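Local coordinates for protein alpha-fucosidase (Bifidobacterium bifidum, PDB 2EAB) that probably hydrolyses alpha-1,2-linked L-fucose from glycans, this chain being the catalytic domain of a longer, calcium-binding bifidobacterial fucosidase, at residues A[422-427]-A[721-726]; A[727-732]-A[739-744]. All blocks are in the same frame, centred on the assembly; numbering follows the deposited sequence.

Interaction 1 (A[422-427]-A[721-726]). With EDO (1,2-ethanediol), chain D.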
loop_
_atom_site.group_PDB
_atom_site.type_symbol
_atom_site.label_atom_id
_atom_site.label_comp_id
_atom_site.label_asym_id
_atom_site.label_seq_id
_atom_site.Cartn_x
_atom_site.Cartn_y
_atom_site.Cartn_z
ATOM N N ASN A 422 2.842 8.789 -5.467
ATOM C CA ASN A 422 2.275 10.064 -5.030
ATOM C C ASN A 422 0.846 9.903 -4.505
ATOM O O ASN A 422 -0.018 10.744 -4.750
ATOM C CB ASN A 422 2.375 11.131 -6.133
ATOM C CG ASN A 422 2.496 12.550 -5.577
ATOM O OD1 ASN A 422 2.788 12.757 -4.398
ATOM N ND2 ASN A 422 2.279 13.536 -6.437
ATOM N N VAL A 423 0.639 8.776 -3.816
ATOM C CA VAL A 423 -0.490 8.444 -2.922
ATOM C C VAL A 423 -0.715 6.933 -2.882
ATOM O O VAL A 423 -1.065 6.390 -1.834
ATOM C CB VAL A 423 -1.838 9.191 -3.209
ATOM C CG1 VAL A 423 -2.471 8.757 -4.532
ATOM C CG2 VAL A 423 -2.827 8.985 -2.053
ATOM N N ASN A 424 -0.518 6.263 -4.013
ATOM C CA ASN A 424 -0.975 4.882 -4.141
ATOM C C ASN A 424 -0.107 3.899 -3.371
ATOM O O ASN A 424 -0.613 3.122 -2.562
ATOM C CB ASN A 424 -1.067 4.464 -5.606
ATOM C CG ASN A 424 -1.913 5.409 -6.431
ATOM O OD1 ASN A 424 -3.130 5.225 -6.572
ATOM N ND2 ASN A 424 -1.291 6.440 -6.955
ATOM N N LEU A 425 1.199 3.952 -3.605
ATOM C CA LEU A 425 2.118 3.087 -2.876
ATOM C C LEU A 425 2.080 3.394 -1.378
ATOM O O LEU A 425 2.154 2.484 -0.544
ATOM C CB LEU A 425 3.538 3.210 -3.434
ATOM C CG LEU A 425 4.573 2.246 -2.849
ATOM C CD1 LEU A 425 4.191 0.790 -3.099
ATOM C CD2 LEU A 425 5.960 2.547 -3.386
ATOM N N GLN A 426 1.954 4.677 -1.046
ATOM C CA GLN A 426 1.777 5.096 0.340
ATOM C C GLN A 426 0.571 4.392 0.958
ATOM O O GLN A 426 0.663 3.833 2.054
ATOM C CB GLN A 426 1.595 6.612 0.426
ATOM C CG GLN A 426 2.866 7.431 0.190
ATOM C CD GLN A 426 3.217 7.664 -1.276
ATOM O OE1 GLN A 426 2.497 7.249 -2.196
ATOM N NE2 GLN A 426 4.335 8.349 -1.496
ATOM N N MET A 427 -0.560 4.425 0.253
ATOM C CA MET A 427 -1.794 3.810 0.735
ATOM C C MET A 427 -1.650 2.304 0.958
ATOM O O MET A 427 -2.185 1.764 1.931
ATOM C CB MET A 427 -2.948 4.113 -0.218
ATOM C CG MET A 427 -4.302 3.732 0.348
ATOM S SD MET A 427 -5.695 4.268 -0.643
ATOM C CE MET A 427 -5.392 6.039 -0.744
ATOM N N THR A 721 -14.088 6.748 -5.484
ATOM C CA THR A 721 -13.561 5.430 -5.788
ATOM C C THR A 721 -12.063 5.383 -5.548
ATOM O O THR A 721 -11.407 6.424 -5.400
ATOM C CB THR A 721 -13.792 5.078 -7.267
ATOM O OG1 THR A 721 -13.150 6.071 -8.075
ATOM C CG2 THR A 721 -15.286 5.022 -7.611
ATOM N N GLY A 722 -11.529 4.166 -5.516
ATOM C CA GLY A 722 -10.090 3.939 -5.490
ATOM C C GLY A 722 -9.353 4.732 -4.429
ATOM O O GLY A 722 -9.791 4.811 -3.278
ATOM N N TRP A 723 -8.233 5.333 -4.821
ATOM C CA TRP A 723 -7.386 6.048 -3.866
ATOM C C TRP A 723 -8.123 7.228 -3.235
ATOM O O TRP A 723 -7.852 7.594 -2.087
ATOM C CB TRP A 723 -6.060 6.515 -4.501
ATOM C CG TRP A 723 -6.243 7.471 -5.641
ATOM C CD1 TRP A 723 -6.252 7.165 -6.969
ATOM C CD2 TRP A 723 -6.462 8.887 -5.553
ATOM N NE1 TRP A 723 -6.466 8.298 -7.715
ATOM C CE2 TRP A 723 -6.600 9.367 -6.870
ATOM C CE3 TRP A 723 -6.554 9.795 -4.486
ATOM C CZ2 TRP A 723 -6.833 10.713 -7.154
ATOM C CZ3 TRP A 723 -6.790 11.131 -4.767
ATOM C CH2 TRP A 723 -6.923 11.579 -6.093
ATOM N N ALA A 724 -9.051 7.834 -3.972
ATOM C CA ALA A 724 -9.724 9.031 -3.473
ATOM C C ALA A 724 -10.628 8.707 -2.291
ATOM O O ALA A 724 -10.593 9.393 -1.270
ATOM C CB ALA A 724 -10.491 9.729 -4.581
ATOM N N ILE A 725 -11.421 7.649 -2.412
ATOM C CA ILE A 725 -12.257 7.238 -1.289
ATOM C C ILE A 725 -11.399 6.729 -0.119
ATOM O O ILE A 725 -11.695 7.028 1.040
ATOM C CB ILE A 725 -13.399 6.255 -1.699
ATOM C CG1 ILE A 725 -14.479 6.199 -0.612
ATOM C CG2 ILE A 725 -12.871 4.862 -2.016
ATOM C CD1 ILE A 725 -15.219 7.500 -0.419
ATOM N N GLY A 726 -10.326 6.002 -0.423
ATOM C CA GLY A 726 -9.398 5.552 0.620
ATOM C C GLY A 726 -8.818 6.714 1.406
ATOM O O GLY A 726 -8.794 6.691 2.642
HETATM C C1 EDO D . -1.535 13.719 -3.367
HETATM O O1 EDO D . -2.897 14.163 -3.856
HETATM C C2 EDO D . -0.582 13.850 -4.621
HETATM O O2 EDO D . -0.968 12.802 -5.624
#

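Interaction 2 (A[727-732]-A[739-744])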
loop_
_atom_site.group_PDB
_atom_site.type_symbol
_atom_site.label_atom_id
_atom_site.label_comp_id
_atom_site.label_asym_id
_atom_site.label_seq_id
_atom_site.Cartn_x
_atom_site.Cartn_y
_atom_site.Cartn_z
ATOM N N GLN A 727 -8.363 7.744 0.698
ATOM C CA GLN A 727 -7.832 8.936 1.347
ATOM C C GLN A 727 -8.891 9.647 2.191
ATOM O O GLN A 727 -8.625 10.078 3.320
ATOM C CB GLN A 727 -7.267 9.904 0.312
ATOM C CG GLN A 727 -6.733 11.180 0.934
ATOM C CD GLN A 727 -6.289 12.197 -0.085
ATOM O OE1 GLN A 727 -6.597 12.084 -1.280
ATOM N NE2 GLN A 727 -5.560 13.208 0.374
ATOM N N ARG A 728 -10.095 9.770 1.643
ATOM C CA ARG A 728 -11.160 10.482 2.341
ATOM C C ARG A 728 -11.582 9.788 3.633
ATOM O O ARG A 728 -11.794 10.453 4.645
ATOM C CB ARG A 728 -12.348 10.750 1.419
ATOM C CG ARG A 728 -12.009 11.781 0.359
ATOM C CD ARG A 728 -13.076 11.903 -0.697
ATOM N NE ARG A 728 -12.585 12.650 -1.850
ATOM C CZ ARG A 728 -13.369 13.206 -2.768
ATOM N NH1 ARG A 728 -14.692 13.115 -2.668
ATOM N NH2 ARG A 728 -12.832 13.859 -3.787
ATOM N N ILE A 729 -11.683 8.462 3.613
ATOM C CA ILE A 729 -11.997 7.711 4.832
ATOM C C ILE A 729 -10.968 8.002 5.930
ATOM O O ILE A 729 -11.329 8.349 7.058
ATOM C CB ILE A 729 -12.089 6.191 4.557
ATOM C CG1 ILE A 729 -13.275 5.886 3.637
ATOM C CG2 ILE A 729 -12.238 5.405 5.859
ATOM C CD1 ILE A 729 -13.212 4.507 3.001
ATOM N N ASN A 730 -9.685 7.874 5.597
ATOM C CA ASN A 730 -8.627 8.100 6.580
ATOM C C ASN A 730 -8.564 9.540 7.076
ATOM O O ASN A 730 -8.343 9.783 8.265
ATOM C CB ASN A 730 -7.278 7.654 6.026
ATOM C CG ASN A 730 -7.119 6.149 6.049
ATOM O OD1 ASN A 730 -6.657 5.573 7.041
ATOM N ND2 ASN A 730 -7.508 5.497 4.955
ATOM N N SER A 731 -8.775 10.487 6.164
ATOM C CA SER A 731 -8.750 11.909 6.501
ATOM C C SER A 731 -9.881 12.259 7.457
ATOM O O SER A 731 -9.664 12.906 8.485
ATOM C CB SER A 731 -8.844 12.762 5.241
ATOM O OG SER A 731 -7.744 12.516 4.382
ATOM N N TRP A 732 -11.088 11.810 7.129
ATOM C CA TRP A 732 -12.221 12.046 8.007
ATOM C C TRP A 732 -12.062 11.356 9.365
ATOM O O TRP A 732 -12.465 11.913 10.380
ATOM C CB TRP A 732 -13.528 11.665 7.324
ATOM C CG TRP A 732 -14.073 12.764 6.450
ATOM C CD1 TRP A 732 -13.952 12.876 5.095
ATOM C CD2 TRP A 732 -14.822 13.908 6.884
ATOM N NE1 TRP A 732 -14.586 14.017 4.656
ATOM C CE2 TRP A 732 -15.132 14.667 5.731
ATOM C CE3 TRP A 732 -15.264 14.362 8.133
ATOM C CZ2 TRP A 732 -15.867 15.859 5.791
ATOM C CZ3 TRP A 732 -15.993 15.550 8.194
ATOM C CH2 TRP A 732 -16.289 16.280 7.027
ATOM N N ASN A 739 -19.154 9.343 12.218
ATOM C CA ASN A 739 -20.346 9.195 11.387
ATOM C C ASN A 739 -20.065 9.466 9.911
ATOM O O ASN A 739 -20.427 8.661 9.056
ATOM C CB ASN A 739 -21.483 10.073 11.909
ATOM C CG ASN A 739 -22.031 9.581 13.235
ATOM O OD1 ASN A 739 -21.928 8.400 13.564
ATOM N ND2 ASN A 739 -22.621 10.489 14.004
ATOM N N THR A 740 -19.402 10.580 9.621
ATOM C CA THR A 740 -19.037 10.890 8.242
ATOM C C THR A 740 -18.050 9.852 7.705
ATOM O O THR A 740 -18.168 9.414 6.559
ATOM C CB THR A 740 -18.484 12.318 8.102
ATOM O OG1 THR A 740 -19.478 13.239 8.563
ATOM C CG2 THR A 740 -18.165 12.638 6.650
ATOM N N THR A 741 -17.090 9.449 8.538
ATOM C CA THR A 741 -16.107 8.438 8.146
ATOM C C THR A 741 -16.804 7.139 7.761
ATOM O O THR A 741 -16.516 6.558 6.708
ATOM C CB THR A 741 -15.082 8.166 9.263
ATOM O OG1 THR A 741 -14.466 9.394 9.656
ATOM C CG2 THR A 741 -13.997 7.225 8.770
ATOM N N TYR A 742 -17.725 6.692 8.613
ATOM C CA TYR A 742 -18.486 5.485 8.334
ATOM C C TYR A 742 -19.305 5.601 7.046
ATOM O O TYR A 742 -19.385 4.655 6.264
ATOM C CB TYR A 742 -19.401 5.109 9.507
ATOM C CG TYR A 742 -20.310 3.975 9.139
ATOM C CD1 TYR A 742 -19.814 2.682 9.007
ATOM C CD2 TYR A 742 -21.653 4.203 8.852
ATOM C CE1 TYR A 742 -20.635 1.633 8.626
ATOM C CE2 TYR A 742 -22.487 3.162 8.474
ATOM C CZ TYR A 742 -21.970 1.881 8.357
ATOM O OH TYR A 742 -22.785 0.847 7.972
ATOM N N GLN A 743 -19.914 6.763 6.839
ATOM C CA GLN A 743 -20.691 6.992 5.623
ATOM C C GLN A 743 -19.822 6.846 4.369
ATOM O O GLN A 743 -20.296 6.375 3.331
ATOM C CB GLN A 743 -21.357 8.360 5.658
ATOM C CG GLN A 743 -22.588 8.450 6.532
ATOM C CD GLN A 743 -23.217 9.821 6.439
ATOM O OE1 GLN A 743 -24.295 9.986 5.871
ATOM N NE2 GLN A 743 -22.530 10.820 6.965
ATOM N N LEU A 744 -18.550 7.234 4.473
ATOM C CA LEU A 744 -17.609 7.056 3.369
ATOM C C LEU A 744 -17.235 5.588 3.163
ATOM O O LEU A 744 -17.083 5.148 2.025
ATOM C CB LEU A 744 -16.368 7.937 3.547
ATOM C CG LEU A 744 -16.636 9.437 3.378
ATOM C CD1 LEU A 744 -15.504 10.228 3.990
ATOM C CD2 LEU A 744 -16.848 9.838 1.913
#

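Interaction 1 (A[422-427]-A[721-726])
Near the centre of the family 95 catalytic domain, the start of helix 424-428 meets the first turn of helix 722-734, with Val423 and Met427 packed on Trp723. Val423 crosses the indole at about a right angle: its CG1 approaches obliquely, 4.1 Å from Trp723 CD2. Ala724 CB lies on the other side of the ring plane. The indole CG sits between the backbone N and the carbonyl carbon (chi1 61°), a torsion that sets the ring beside Val423 and Asn424. The end of the Asn424 side chain comes up to the indole with its amide plane steeply turned (82°). Met427 reaches across to the other helix, and its bend at chi3 (-56°) brings CE to 3.2 Å from the backbone Trp723 O. The same CE makes an apolar contact with Trp723 CB at 3.8 Å. Lack of a side chain at Gly726 lets Met427 SD come within 4.1 Å of Gly726 CA. Val423, the N-cap residue, has its O bonded by Met427 N at 2.9 Å. A 1,2-ethanediol lies near the backbone O of Asn422 and another approaches Asn424, probably from the crystallisation liquor, though such molecules can mark a pocket. Helix starts packed in this way belong to the interior of the (alpha/alpha)6 barrel of family 95.

Interaction 2 (A[727-732]-A[739-744])
The indole of Trp732 carries the Thr740 methyl over one face and has Arg728 O in plane at its edge. Thr740 CG2 stands 3.6 Å from the centroid of the six-membered ring and only 12° off the normal, a well-centred CH-pi contact. The Thr740 torsion (chi1 -58°) sets CG2 anti to the backbone N and aimed at the ring, while OG1 turns back to bond with Asp737. Leu744 meets the pyrrole part at about a right angle, its CD1 coming obliquely to 3.3 Å from Trp732 CD1, a tight approach. Leu707, Arg708 and Cys711 of helix 697-711 also touch this tryptophan. Farther along, the Ile729 and Leu744 side chains run alongside one another in opposed senses, with Ile729 CG1 3.7 Å from Leu744 CB. Thr741 fits between Ile729 and Trp732: its CG2 lies 3.4 Å from Ile729 O, and its OG1 is 3.1 Å from Trp732 C. The angle from that hydroxyl to Trp732 O is too poor for a hydrogen bond; Trp732 O is bonded by Thr735 OG1. The two helix segments run antiparallel, their axes 166° apart in direction and 8.6 Å from each other, as in a helical hairpin with a short turn. Arg728 adds its CB at the margin and sends its guanidinium away to Arg678 O. No hydrogen bond crosses between the segments: Thr740 OG1 bonds Asp737 OD2 and Thr741 OG1 bonds Asp737 O, which turns both hydroxyls back to their own helix start and presents the methyls to the partner helix.

Overall arrangement
Interactions 1 and 2 follow each other on helix 722-734, whose first turn serves interaction 1 and whose later turns serve interaction 2; their centres are about 13 Å apart. They also touch directly: Ile725 CD1 lies 3.7 Å from Leu744 CD2, and Met427 CE lies 3.7 Å from Gln727 N. Helix 767-780 flanks both, with Asp767 beside Met427 and Trp723, and Ser774 bonded to Asn730. Arg678 also reaches both, touched by the Trp723 side chain and accepting the Arg728 NH2 bond at its backbone O. Interaction 1 lies about 8 Å from the centre of the chain, beside the 1,2-ethanediol molecules, whereas interaction 2 is about 18 Å from that centre; both are away from the calcium site.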